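Local coordinates for protein ribonucleoside-diphosphate reductase (Pseudomonas aeruginosa, PDB 5IM3) that probably catalyses the reduction of ribonucleoside diphosphates to deoxyribonucleoside diphosphates, precursors for DNA synthesis, and binds the allosteric effector dATP, at residues M162-T167 / L227-R232; M207-L212 / Y221-L226; R494-G499 / M894-G899; D546-M551 / K887-Y892. All blocks are in the same frame, centred on the assembly; numbering follows the deposited sequence.

Interaction 1 of 4, residues M162-T167 / L227-R232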
loop_
_atom_site.group_PDB
_atom_site.type_symbol
_atom_site.label_atom_id
_atom_site.label_comp_id
_atom_site.label_asym_id
_atom_site.label_seq_id
_atom_site.Cartn_x
_atom_site.Cartn_y
_atom_site.Cartn_z
ATOM N N MET A 162 -1.052 -17.993 67.438
ATOM C CA MET A 162 -1.042 -19.120 66.516
ATOM C C MET A 162 -2.376 -19.857 66.514
ATOM O O MET A 162 -2.761 -20.432 65.489
ATOM C CB MET A 162 0.087 -20.085 66.881
ATOM C CG MET A 162 0.703 -20.811 65.694
ATOM S SD MET A 162 1.590 -19.702 64.578
ATOM C CE MET A 162 2.469 -20.878 63.551
ATOM N N GLY A 163 -3.092 -19.846 67.640
ATOM C CA GLY A 163 -4.391 -20.499 67.684
ATOM C C GLY A 163 -5.412 -19.813 66.795
ATOM O O GLY A 163 -6.137 -20.467 66.040
ATOM N N ARG A 164 -5.482 -18.481 66.871
ATOM C CA ARG A 164 -6.423 -17.748 66.032
ATOM C C ARG A 164 -6.015 -17.796 64.566
ATOM O O ARG A 164 -6.876 -17.731 63.681
ATOM C CB ARG A 164 -6.530 -16.297 66.500
ATOM C CG ARG A 164 -7.660 -15.524 65.834
ATOM C CD ARG A 164 -7.635 -14.048 66.194
ATOM N NE ARG A 164 -8.845 -13.364 65.740
ATOM C CZ ARG A 164 -9.054 -12.949 64.494
ATOM N NH1 ARG A 164 -8.136 -13.143 63.554
ATOM N NH2 ARG A 164 -10.189 -12.341 64.183
ATOM N N LEU A 165 -4.714 -17.905 64.289
ATOM C CA LEU A 165 -4.257 -17.984 62.907
ATOM C C LEU A 165 -4.727 -19.271 62.244
ATOM O O LEU A 165 -5.106 -19.268 61.068
ATOM C CB LEU A 165 -2.734 -17.877 62.855
ATOM C CG LEU A 165 -2.098 -18.061 61.477
ATOM C CD1 LEU A 165 -2.652 -17.051 60.484
ATOM C CD2 LEU A 165 -0.586 -17.944 61.579
ATOM N N ASN A 166 -4.707 -20.384 62.982
ATOM C CA ASN A 166 -5.203 -21.641 62.435
ATOM C C ASN A 166 -6.717 -21.624 62.276
ATOM O O ASN A 166 -7.256 -22.332 61.418
ATOM C CB ASN A 166 -4.783 -22.809 63.331
ATOM C CG ASN A 166 -3.308 -23.136 63.210
ATOM O OD1 ASN A 166 -2.914 -23.990 62.414
ATOM N ND2 ASN A 166 -2.482 -22.459 64.001
ATOM N N THR A 167 -7.417 -20.823 63.082
ATOM C CA THR A 167 -8.875 -20.824 63.035
ATOM C C THR A 167 -9.395 -20.145 61.773
ATOM O O THR A 167 -10.310 -20.658 61.119
ATOM C CB THR A 167 -9.442 -20.137 64.277
ATOM O OG1 THR A 167 -8.920 -20.763 65.455
ATOM C CG2 THR A 167 -10.965 -20.229 64.291
ATOM N N LEU A 227 -9.527 -11.992 53.488
ATOM C CA LEU A 227 -9.674 -10.540 53.492
ATOM C C LEU A 227 -10.823 -10.095 54.387
ATOM O O LEU A 227 -10.776 -9.002 54.962
ATOM C CB LEU A 227 -9.893 -10.036 52.063
ATOM C CG LEU A 227 -10.179 -8.540 51.897
ATOM C CD1 LEU A 227 -9.032 -7.702 52.448
ATOM C CD2 LEU A 227 -10.436 -8.209 50.429
ATOM N N MET A 228 -11.862 -10.923 54.512
ATOM C CA MET A 228 -13.009 -10.567 55.339
ATOM C C MET A 228 -12.605 -10.293 56.781
ATOM O O MET A 228 -13.291 -9.545 57.487
ATOM C CB MET A 228 -14.043 -11.691 55.287
ATOM C CG MET A 228 -15.427 -11.292 55.765
ATOM S SD MET A 228 -16.350 -10.381 54.514
ATOM C CE MET A 228 -16.572 -11.669 53.282
ATOM N N ASP A 229 -11.500 -10.888 57.239
ATOM C CA ASP A 229 -11.070 -10.684 58.618
ATOM C C ASP A 229 -10.729 -9.221 58.875
ATOM O O ASP A 229 -11.022 -8.689 59.951
ATOM C CB ASP A 229 -9.870 -11.580 58.926
ATOM C CG ASP A 229 -9.741 -11.896 60.404
ATOM O OD1 ASP A 229 -10.770 -12.211 61.040
ATOM O OD2 ASP A 229 -8.610 -11.830 60.930
ATOM N N THR A 230 -10.110 -8.554 57.896
ATOM C CA THR A 230 -9.828 -7.128 58.037
ATOM C C THR A 230 -11.114 -6.315 58.047
ATOM O O THR A 230 -11.235 -5.341 58.799
ATOM C CB THR A 230 -8.915 -6.650 56.905
ATOM O OG1 THR A 230 -7.740 -7.463 56.855
ATOM C CG2 THR A 230 -8.510 -5.194 57.117
ATOM N N LEU A 231 -12.081 -6.696 57.210
ATOM C CA LEU A 231 -13.345 -5.970 57.153
ATOM C C LEU A 231 -14.103 -6.076 58.470
ATOM O O LEU A 231 -14.641 -5.079 58.967
ATOM C CB LEU A 231 -14.199 -6.500 56.001
ATOM C CG LEU A 231 -13.916 -5.943 54.602
ATOM C CD1 LEU A 231 -12.486 -6.211 54.165
ATOM C CD2 LEU A 231 -14.902 -6.534 53.604
ATOM N N ARG A 232 -14.154 -7.276 59.051
ATOM C CA ARG A 232 -14.861 -7.461 60.314
ATOM C C ARG A 232 -14.252 -6.596 61.411
ATOM O O ARG A 232 -14.969 -5.906 62.144
ATOM C CB ARG A 232 -14.846 -8.936 60.712
ATOM C CG ARG A 232 -15.658 -9.832 59.791
ATOM C CD ARG A 232 -15.790 -11.237 60.354
ATOM N NE ARG A 232 -14.507 -11.937 60.400
ATOM C CZ ARG A 232 -14.124 -12.873 59.537
ATOM N NH1 ARG A 232 -14.920 -13.251 58.546
ATOM N NH2 ARG A 232 -12.933 -13.443 59.672
#
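A three-member salt-bridge network, R164–D229–R232, joins two helices of the second ATP cone, with R164 on helix 162-173 and D229 and R232 together on helix 219-239. R164 meets the carboxylate end-on with both terminal nitrogens. Its NH1 gives a nearly straight bond to D229 OD2 (3.0 Å, N-H...O 168°), and its NH2 a slightly longer one to D229 OD1 (3.2 Å). Each oxygen is approached on its syn side, and both acceptors lie close to the guanidinium plane, although the two flat groups are twisted 34° against each other. The arginine chain is fully extended from CG to NE, with CG anti to the backbone N (chi1 -170°), which carries the charged end across the gap between the helices. This gap is bridged at the surface of the cone, away from the dATP sites, by side chains rather than by close backbone approach. D229 is shared. Its OD1 also takes a bond from R232 NH2 at 2.8 Å, one helical turn further on, which arrives on the anti side and somewhat out of the carboxylate plane. Two cations around one carboxylate would be expected to stabilise its negative charge, and their NH2 atoms, in R164 and R232, stay 5.4 Å apart. R232 is steadied further by NE, bonded to the backbone oxygen of A245, and D229 itself packs on N202 of helix 198-210.

Interaction 2 of 4, residues M207-L212 / Y221-L226; sequences MTARTL and YVTARL
With chi1 at -52°, T223 sets CG2 anti to its backbone N and OG1 beside that N, and this presents both branches to A209 and R210. OG1 comes to 3.2 Å from A209 O and 3.5 Å from A209 CB, while CG2 lies 3.9 Å from R210 CB. R210 N, 3.4 Å from T223 OG1, has a poor angle for bonding, and the hydroxyl is hydrogen-bonded instead to Y219 O, one turn back in its own helix. L226 holds CG anti to its carbonyl carbon and brings CD1 against A209 CB, at 3.7 Å. The two segments come from helices 198-210 and 219-239, consecutive in the chain and joined by a short connection, so that they form a helical hairpin within the second ATP cone. Its backbones come very close, the CA atoms of A209 and T223 being 5.2 Å apart, a spacing consistent with the small side chain of A209. R210 touches T223 through its CB, but the extended chain beyond leads away from the contact. Its guanidinium makes a cation-pi contact with F802, and NH2 gives a weak bond to the sulfur of M207.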
loop_
_atom_site.group_PDB
_atom_site.type_symbol
_atom_site.label_atom_id
_atom_site.label_comp_id
_atom_site.label_asym_id
_atom_site.label_seq_id
_atom_site.Cartn_x
_atom_site.Cartn_y
_atom_site.Cartn_z
ATOM N N MET A 207 -1.917 -12.097 50.220
ATOM C CA MET A 207 -0.955 -12.093 49.121
ATOM C C MET A 207 -0.616 -13.511 48.680
ATOM O O MET A 207 -0.583 -13.809 47.480
ATOM C CB MET A 207 0.313 -11.343 49.536
ATOM C CG MET A 207 0.223 -9.831 49.384
ATOM S SD MET A 207 0.125 -9.314 47.660
ATOM C CE MET A 207 0.052 -7.532 47.838
ATOM N N THR A 208 -0.361 -14.402 49.636
ATOM C CA THR A 208 -0.013 -15.780 49.325
ATOM C C THR A 208 -1.235 -16.685 49.228
ATOM O O THR A 208 -1.086 -17.909 49.200
ATOM C CB THR A 208 0.960 -16.339 50.369
ATOM O OG1 THR A 208 0.242 -16.741 51.539
ATOM C CG2 THR A 208 2.004 -15.294 50.751
ATOM N N ALA A 209 -2.435 -16.111 49.178
ATOM C CA ALA A 209 -3.648 -16.870 48.909
ATOM C C ALA A 209 -4.127 -16.706 47.476
ATOM O O ALA A 209 -4.620 -17.667 46.880
ATOM C CB ALA A 209 -4.763 -16.452 49.871
ATOM N N ARG A 210 -3.990 -15.508 46.903
ATOM C CA ARG A 210 -4.359 -15.305 45.509
ATOM C C ARG A 210 -3.274 -15.770 44.547
ATOM O O ARG A 210 -3.566 -15.988 43.367
ATOM C CB ARG A 210 -4.686 -13.833 45.244
ATOM C CG ARG A 210 -3.574 -12.852 45.559
ATOM C CD ARG A 210 -3.870 -11.496 44.931
ATOM N NE ARG A 210 -2.912 -10.469 45.334
ATOM C CZ ARG A 210 -2.773 -9.294 44.728
ATOM N NH1 ARG A 210 -3.526 -8.987 43.677
ATOM N NH2 ARG A 210 -1.874 -8.423 45.168
ATOM N N THR A 211 -2.034 -15.927 45.015
ATOM C CA THR A 211 -1.007 -16.538 44.185
ATOM C C THR A 211 -1.315 -17.994 43.869
ATOM O O THR A 211 -0.678 -18.567 42.977
ATOM C CB THR A 211 0.358 -16.444 44.872
ATOM O OG1 THR A 211 1.387 -16.859 43.963
ATOM C CG2 THR A 211 0.403 -17.328 46.115
ATOM N N LEU A 212 -2.269 -18.601 44.578
ATOM C CA LEU A 212 -2.614 -20.002 44.398
ATOM C C LEU A 212 -3.820 -20.214 43.492
ATOM O O LEU A 212 -4.099 -21.360 43.127
ATOM C CB LEU A 212 -2.888 -20.653 45.762
ATOM C CG LEU A 212 -1.689 -20.812 46.699
ATOM C CD1 LEU A 212 -2.157 -21.178 48.096
ATOM C CD2 LEU A 212 -0.727 -21.865 46.173
ATOM N N TYR A 221 -12.079 -18.100 46.534
ATOM C CA TYR A 221 -12.961 -18.052 47.696
ATOM C C TYR A 221 -12.153 -17.948 48.981
ATOM O O TYR A 221 -12.506 -17.185 49.887
ATOM C CB TYR A 221 -13.860 -19.286 47.732
ATOM C CG TYR A 221 -14.694 -19.493 46.487
ATOM C CD1 TYR A 221 -15.793 -18.687 46.221
ATOM C CD2 TYR A 221 -14.388 -20.504 45.587
ATOM C CE1 TYR A 221 -16.560 -18.877 45.086
ATOM C CE2 TYR A 221 -15.148 -20.702 44.450
ATOM C CZ TYR A 221 -16.232 -19.887 44.205
ATOM O OH TYR A 221 -16.989 -20.084 43.074
ATOM N N VAL A 222 -11.059 -18.710 49.077
ATOM C CA VAL A 222 -10.207 -18.651 50.261
ATOM C C VAL A 222 -9.624 -17.256 50.423
ATOM O O VAL A 222 -9.534 -16.728 51.537
ATOM C CB VAL A 222 -9.095 -19.715 50.175
ATOM C CG1 VAL A 222 -8.212 -19.667 51.417
ATOM C CG2 VAL A 222 -9.691 -21.106 49.985
ATOM N N THR A 223 -9.204 -16.645 49.315
ATOM C CA THR A 223 -8.629 -15.306 49.380
ATOM C C THR A 223 -9.645 -14.298 49.905
ATOM O O THR A 223 -9.313 -13.447 50.737
ATOM C CB THR A 223 -8.124 -14.889 47.999
ATOM O OG1 THR A 223 -7.270 -15.912 47.471
ATOM C CG2 THR A 223 -7.347 -13.588 48.083
ATOM N N ALA A 224 -10.892 -14.387 49.435
ATOM C CA ALA A 224 -11.925 -13.464 49.896
ATOM C C ALA A 224 -12.231 -13.671 51.374
ATOM O O ALA A 224 -12.409 -12.701 52.120
ATOM C CB ALA A 224 -13.193 -13.639 49.062
ATOM N N ARG A 225 -12.296 -14.928 51.817
ATOM C CA ARG A 225 -12.628 -15.201 53.211
ATOM C C ARG A 225 -11.542 -14.700 54.153
ATOM O O ARG A 225 -11.846 -14.282 55.277
ATOM C CB ARG A 225 -12.869 -16.696 53.401
ATOM C CG ARG A 225 -14.063 -17.206 52.617
ATOM C CD ARG A 225 -14.169 -18.713 52.664
ATOM N NE ARG A 225 -15.133 -19.216 51.691
ATOM C CZ ARG A 225 -15.452 -20.498 51.545
ATOM N NH1 ARG A 225 -14.888 -21.424 52.312
ATOM N NH2 ARG A 225 -16.340 -20.853 50.629
ATOM N N LEU A 226 -10.282 -14.720 53.717
ATOM C CA LEU A 226 -9.207 -14.177 54.539
ATOM C C LEU A 226 -9.289 -12.658 54.622
ATOM O O LEU A 226 -9.142 -12.080 55.706
ATOM C CB LEU A 226 -7.853 -14.619 53.983
ATOM C CG LEU A 226 -7.593 -16.129 54.018
ATOM C CD1 LEU A 226 -6.329 -16.485 53.246
ATOM C CD2 LEU A 226 -7.502 -16.627 55.453
#

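Interaction 3 of 4, residues R494-G499 / M894-G899; sequences RVFDDG and MAWFRG
F496 and W896 meet where two helices of the barrel domain both come to an end, and aromatic rings alone span a gap in which the nearest CA atoms, those of F496 and F897, stay 10.2 Å apart. Each helix closes with a Schellman motif. In 489-496 the positive-phi residue is D498, with G499 N bonded to R494 O; in 885-897 it is G899, with L900 N bonded to A895 O. The central pair is an edge-to-face stack, tilted from the ideal T shape: the six-membered ring of W896 directs its edge at one face of F496, centroids 4.9 Å apart and planes at 67°. The CE3–CZ3 edge of the indole does the touching, CZ3 lying over the face, displaced from the ring centre toward the CE1–CZ side and 3.5 Å from F496 CE1. The first torsion of W896, near 180°, swings the indole out from its helix toward the phenylalanine. The polar end of the indole is occupied as well, because NE1 is hydrogen-bonded to D489 OD1, which helps fix the rotation of the ring. F496 also makes a cation-pi contact with R893, and its CE2 reaches F897 CD1 obliquely, at 4.3 Å.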
loop_
_atom_site.group_PDB
_atom_site.type_symbol
_atom_site.label_atom_id
_atom_site.label_comp_id
_atom_site.label_asym_id
_atom_site.label_seq_id
_atom_site.Cartn_x
_atom_site.Cartn_y
_atom_site.Cartn_z
ATOM N N ARG A 494 -34.674 -1.563 0.858
ATOM C CA ARG A 494 -34.021 -0.979 -0.308
ATOM C C ARG A 494 -32.595 -1.497 -0.468
ATOM O O ARG A 494 -32.097 -1.599 -1.594
ATOM C CB ARG A 494 -34.032 0.548 -0.203
ATOM C CG ARG A 494 -35.428 1.163 -0.181
ATOM C CD ARG A 494 -36.084 1.141 -1.557
ATOM N NE ARG A 494 -37.458 1.643 -1.522
ATOM C CZ ARG A 494 -37.794 2.929 -1.574
ATOM N NH1 ARG A 494 -36.858 3.867 -1.660
ATOM N NH2 ARG A 494 -39.072 3.281 -1.536
ATOM N N VAL A 495 -31.928 -1.831 0.637
ATOM C CA VAL A 495 -30.612 -2.457 0.548
ATOM C C VAL A 495 -30.732 -3.844 -0.073
ATOM O O VAL A 495 -30.028 -4.180 -1.033
ATOM C CB VAL A 495 -29.953 -2.517 1.939
ATOM C CG1 VAL A 495 -28.658 -3.326 1.891
ATOM C CG2 VAL A 495 -29.683 -1.110 2.466
ATOM N N PHE A 496 -31.631 -4.671 0.469
ATOM C CA PHE A 496 -31.822 -6.019 -0.055
ATOM C C PHE A 496 -32.176 -6.004 -1.535
ATOM O O PHE A 496 -31.784 -6.915 -2.273
ATOM C CB PHE A 496 -32.916 -6.734 0.737
ATOM C CG PHE A 496 -32.432 -7.380 2.007
ATOM C CD1 PHE A 496 -31.717 -6.653 2.945
ATOM C CD2 PHE A 496 -32.712 -8.711 2.271
ATOM C CE1 PHE A 496 -31.275 -7.248 4.114
ATOM C CE2 PHE A 496 -32.276 -9.308 3.437
ATOM C CZ PHE A 496 -31.558 -8.578 4.359
ATOM N N ASP A 497 -32.909 -4.987 -1.986
ATOM C CA ASP A 497 -33.407 -4.916 -3.352
ATOM C C ASP A 497 -32.609 -3.958 -4.230
ATOM O O ASP A 497 -33.024 -3.681 -5.360
ATOM C CB ASP A 497 -34.883 -4.506 -3.344
ATOM C CG ASP A 497 -35.743 -5.442 -2.518
ATOM O OD1 ASP A 497 -35.380 -6.628 -2.381
ATOM O OD2 ASP A 497 -36.789 -4.994 -2.007
ATOM N N ASP A 498 -31.479 -3.446 -3.741
ATOM C CA ASP A 498 -30.642 -2.522 -4.507
ATOM C C ASP A 498 -31.448 -1.309 -4.973
ATOM O O ASP A 498 -31.289 -0.828 -6.096
ATOM C CB ASP A 498 -29.990 -3.230 -5.697
ATOM C CG ASP A 498 -28.896 -2.402 -6.348
ATOM O OD1 ASP A 498 -28.275 -1.577 -5.647
ATOM O OD2 ASP A 498 -28.655 -2.584 -7.563
ATOM N N GLY A 499 -32.325 -0.811 -4.098
ATOM C CA GLY A 499 -33.152 0.334 -4.410
ATOM C C GLY A 499 -32.509 1.647 -3.999
ATOM O O GLY A 499 -31.411 1.699 -3.446
ATOM N N MET A 894 -28.234 -10.332 8.467
ATOM C CA MET A 894 -28.795 -11.451 9.216
ATOM C C MET A 894 -29.464 -10.974 10.499
ATOM O O MET A 894 -30.550 -11.446 10.852
ATOM C CB MET A 894 -27.693 -12.466 9.528
ATOM C CG MET A 894 -28.134 -13.651 10.376
ATOM S SD MET A 894 -26.747 -14.696 10.872
ATOM C CE MET A 894 -27.607 -15.973 11.786
ATOM N N ALA A 895 -28.824 -10.045 11.213
ATOM C CA ALA A 895 -29.411 -9.518 12.440
ATOM C C ALA A 895 -30.793 -8.932 12.181
ATOM O O ALA A 895 -31.734 -9.171 12.949
ATOM C CB ALA A 895 -28.491 -8.460 13.049
ATOM N N TRP A 896 -30.931 -8.158 11.105
ATOM C CA TRP A 896 -32.233 -7.611 10.738
ATOM C C TRP A 896 -33.169 -8.712 10.254
ATOM O O TRP A 896 -34.341 -8.766 10.646
ATOM C CB TRP A 896 -32.046 -6.540 9.661
ATOM C CG TRP A 896 -33.316 -5.916 9.182
ATOM C CD1 TRP A 896 -34.124 -5.061 9.873
ATOM C CD2 TRP A 896 -33.916 -6.085 7.894
ATOM N NE1 TRP A 896 -35.196 -4.692 9.097
ATOM C CE2 TRP A 896 -35.091 -5.306 7.877
ATOM C CE3 TRP A 896 -33.575 -6.819 6.755
ATOM C CZ2 TRP A 896 -35.927 -5.245 6.766
ATOM C CZ3 TRP A 896 -34.405 -6.758 5.657
ATOM C CH2 TRP A 896 -35.566 -5.970 5.668
ATOM N N PHE A 897 -32.663 -9.604 9.405
ATOM C CA PHE A 897 -33.491 -10.672 8.852
ATOM C C PHE A 897 -34.052 -11.577 9.946
ATOM O O PHE A 897 -35.103 -12.201 9.753
ATOM C CB PHE A 897 -32.665 -11.481 7.846
ATOM C CG PHE A 897 -33.470 -12.443 7.022
ATOM C CD1 PHE A 897 -34.329 -11.984 6.038
ATOM C CD2 PHE A 897 -33.348 -13.808 7.214
ATOM C CE1 PHE A 897 -35.065 -12.870 5.273
ATOM C CE2 PHE A 897 -34.080 -14.696 6.454
ATOM C CZ PHE A 897 -34.939 -14.226 5.483
ATOM N N ARG A 898 -33.382 -11.655 11.096
ATOM C CA ARG A 898 -33.786 -12.546 12.179
ATOM C C ARG A 898 -34.604 -11.839 13.253
ATOM O O ARG A 898 -34.778 -12.381 14.349
ATOM C CB ARG A 898 -32.557 -13.206 12.807
ATOM C CG ARG A 898 -31.819 -14.155 11.883
ATOM C CD ARG A 898 -32.684 -15.356 11.534
ATOM N NE ARG A 898 -32.085 -16.201 10.509
ATOM C CZ ARG A 898 -32.694 -17.246 9.962
ATOM N NH1 ARG A 898 -33.918 -17.580 10.349
ATOM N NH2 ARG A 898 -32.079 -17.957 9.028
ATOM N N GLY A 899 -35.108 -10.644 12.964
ATOM C CA GLY A 899 -36.029 -9.990 13.869
ATOM C C GLY A 899 -35.400 -9.361 15.088
ATOM O O GLY A 899 -36.101 -9.129 16.078
#

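Interaction 4 of 4, residues D546-M551 / K887-Y892; sequences DLWRKM and KLDVTY
W548 and D889 sit on helices that keep their backbones well apart, the CA atoms of these two residues lying 8.5 Å from each other, and side chains bridge the interval between helix 544-558 and helix 885-897 of the barrel domain. W548 does most of the bridging. With CG anti to the backbone N (chi1 175°), it extends the indole across to the second helix and meets it along the nitrogen-bearing edge. NE1 donates to D889 OD1 at 2.9 Å, with an N-H...O angle of 160°. The oxygen lies near the ring plane, but the N-H comes to it from above the carboxylate plane, the two planes being 65° apart. R893 NE, one turn along the helix, forms a salt bridge with the same oxygen. OD1 is thus held from its own helix and from the neighbouring one, a combination likely to keep the aspartate ionised and its carboxylate fixed. Around the buried indole, F491, M492 and V495 of helix 489-496 add apolar contacts. Y892 turns its ring away toward L552 and L555 and offers W548 its CB, which rests at the edge of the six-membered ring, 3.7 Å from W548 CH2.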
loop_
_atom_site.group_PDB
_atom_site.type_symbol
_atom_site.label_atom_id
_atom_site.label_comp_id
_atom_site.label_asym_id
_atom_site.label_seq_id
_atom_site.Cartn_x
_atom_site.Cartn_y
_atom_site.Cartn_z
ATOM N N ASP A 546 -25.110 2.158 -1.039
ATOM C CA ASP A 546 -23.972 3.042 -0.801
ATOM C C ASP A 546 -24.000 3.611 0.612
ATOM O O ASP A 546 -22.960 3.700 1.272
ATOM C CB ASP A 546 -23.956 4.170 -1.833
ATOM C CG ASP A 546 -23.684 3.674 -3.240
ATOM O OD1 ASP A 546 -23.208 2.528 -3.393
ATOM O OD2 ASP A 546 -23.937 4.438 -4.196
ATOM N N LEU A 547 -25.178 4.006 1.092
ATOM C CA LEU A 547 -25.277 4.506 2.457
ATOM C C LEU A 547 -25.075 3.376 3.459
ATOM O O LEU A 547 -24.417 3.558 4.490
ATOM C CB LEU A 547 -26.630 5.190 2.666
ATOM C CG LEU A 547 -26.849 5.883 4.010
ATOM C CD1 LEU A 547 -25.820 6.985 4.227
ATOM C CD2 LEU A 547 -28.264 6.445 4.095
ATOM N N TRP A 548 -25.631 2.201 3.163
ATOM C CA TRP A 548 -25.413 1.028 4.001
ATOM C C TRP A 548 -23.925 0.720 4.133
ATOM O O TRP A 548 -23.421 0.488 5.239
ATOM C CB TRP A 548 -26.175 -0.155 3.401
ATOM C CG TRP A 548 -25.979 -1.480 4.073
ATOM C CD1 TRP A 548 -25.393 -2.590 3.535
ATOM C CD2 TRP A 548 -26.394 -1.846 5.394
ATOM N NE1 TRP A 548 -25.411 -3.621 4.441
ATOM C CE2 TRP A 548 -26.019 -3.192 5.591
ATOM C CE3 TRP A 548 -27.040 -1.168 6.431
ATOM C CZ2 TRP A 548 -26.269 -3.870 6.783
ATOM C CZ3 TRP A 548 -27.285 -1.847 7.616
ATOM C CH2 TRP A 548 -26.900 -3.182 7.779
ATOM N N ARG A 549 -23.197 0.739 3.011
ATOM C CA ARG A 549 -21.757 0.495 3.048
ATOM C C ARG A 549 -21.044 1.531 3.909
ATOM O O ARG A 549 -20.137 1.192 4.677
ATOM C CB ARG A 549 -21.192 0.497 1.624
ATOM C CG ARG A 549 -19.673 0.410 1.546
ATOM C CD ARG A 549 -19.172 0.387 0.104
ATOM N NE ARG A 549 -19.478 -0.871 -0.575
ATOM C CZ ARG A 549 -18.953 -1.244 -1.741
ATOM N NH1 ARG A 549 -18.087 -0.457 -2.370
ATOM N NH2 ARG A 549 -19.290 -2.410 -2.282
ATOM N N LYS A 550 -21.435 2.802 3.788
ATOM C CA LYS A 550 -20.835 3.843 4.615
ATOM C C LYS A 550 -21.128 3.603 6.091
ATOM O O LYS A 550 -20.257 3.802 6.947
ATOM C CB LYS A 550 -21.352 5.213 4.178
ATOM C CG LYS A 550 -20.756 6.391 4.935
ATOM C CD LYS A 550 -19.277 6.557 4.625
ATOM C CE LYS A 550 -18.732 7.846 5.209
ATOM N NZ LYS A 550 -17.276 8.002 4.941
ATOM N N MET A 551 -22.349 3.169 6.407
ATOM C CA MET A 551 -22.702 2.890 7.794
ATOM C C MET A 551 -21.833 1.776 8.370
ATOM O O MET A 551 -21.364 1.872 9.509
ATOM C CB MET A 551 -24.185 2.526 7.888
ATOM C CG MET A 551 -25.125 3.663 7.497
ATOM S SD MET A 551 -26.775 3.112 7.017
ATOM C CE MET A 551 -27.365 2.393 8.556
ATOM N N LYS A 887 -18.187 -9.283 5.180
ATOM C CA LYS A 887 -18.603 -10.027 6.361
ATOM C C LYS A 887 -19.508 -9.192 7.259
ATOM O O LYS A 887 -20.440 -9.728 7.868
ATOM C CB LYS A 887 -17.375 -10.516 7.127
ATOM C CG LYS A 887 -17.681 -11.636 8.106
ATOM C CD LYS A 887 -16.433 -12.125 8.834
ATOM C CE LYS A 887 -15.724 -13.234 8.080
ATOM N NZ LYS A 887 -14.811 -13.989 8.984
ATOM N N LEU A 888 -19.270 -7.882 7.344
ATOM C CA LEU A 888 -20.178 -7.022 8.096
ATOM C C LEU A 888 -21.545 -6.958 7.432
ATOM O O LEU A 888 -22.574 -6.915 8.117
ATOM C CB LEU A 888 -19.591 -5.617 8.233
ATOM C CG LEU A 888 -18.351 -5.484 9.115
ATOM C CD1 LEU A 888 -17.886 -4.045 9.152
ATOM C CD2 LEU A 888 -18.640 -5.971 10.522
ATOM N N ASP A 889 -21.577 -6.955 6.100
ATOM C CA ASP A 889 -22.848 -6.906 5.389
ATOM C C ASP A 889 -23.705 -8.121 5.725
ATOM O O ASP A 889 -24.851 -7.983 6.168
ATOM C CB ASP A 889 -22.594 -6.810 3.884
ATOM C CG ASP A 889 -23.869 -6.667 3.083
ATOM O OD1 ASP A 889 -24.915 -6.332 3.669
ATOM O OD2 ASP A 889 -23.825 -6.884 1.857
ATOM N N VAL A 890 -23.155 -9.325 5.537
ATOM C CA VAL A 890 -23.916 -10.546 5.793
ATOM C C VAL A 890 -24.336 -10.629 7.253
ATOM O O VAL A 890 -25.421 -11.132 7.567
ATOM C CB VAL A 890 -23.099 -11.786 5.368
ATOM C CG1 VAL A 890 -21.778 -11.851 6.118
ATOM C CG2 VAL A 890 -23.892 -13.070 5.592
ATOM N N THR A 891 -23.500 -10.135 8.168
ATOM C CA THR A 891 -23.826 -10.222 9.588
ATOM C C THR A 891 -25.021 -9.343 9.938
ATOM O O THR A 891 -25.998 -9.814 10.532
ATOM C CB THR A 891 -22.613 -9.829 10.431
ATOM O OG1 THR A 891 -21.572 -10.796 10.249
ATOM C CG2 THR A 891 -22.978 -9.752 11.915
ATOM N N TYR A 892 -24.959 -8.055 9.595
ATOM C CA TYR A 892 -26.012 -7.139 10.014
ATOM C C TYR A 892 -27.252 -7.220 9.133
ATOM O O TYR A 892 -28.324 -6.775 9.557
ATOM C CB TYR A 892 -25.458 -5.716 10.073
ATOM C CG TYR A 892 -24.482 -5.554 11.216
ATOM C CD1 TYR A 892 -24.935 -5.379 12.518
ATOM C CD2 TYR A 892 -23.112 -5.619 11.004
ATOM C CE1 TYR A 892 -24.051 -5.251 13.574
ATOM C CE2 TYR A 892 -22.217 -5.493 12.053
ATOM C CZ TYR A 892 -22.690 -5.312 13.335
ATOM O OH TYR A 892 -21.802 -5.186 14.384
#

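How the interactions relate
From the N terminus, interaction 1 opens first, at 162-167, and closes at 227-232; within that span interaction 2 opens and closes, 207-212 with 221-226. Both use helix 219-239 and tie together helices of the second ATP cone, with centres 12 Å apart. Interactions 3 and 4 follow in series, in the barrel domain on the opposite side of the chain's centre, and their atoms stay at least about 33 Å from those of the first pair. Here too one loop encloses the other: 494-499 with 894-899 spans 546-551 with 887-892. These two share helix 885-897 and touch directly, V495 CG1 lying 3.7 Å from W548 CD1, which joins helices 489-496, 544-558 and 885-897 into one cluster.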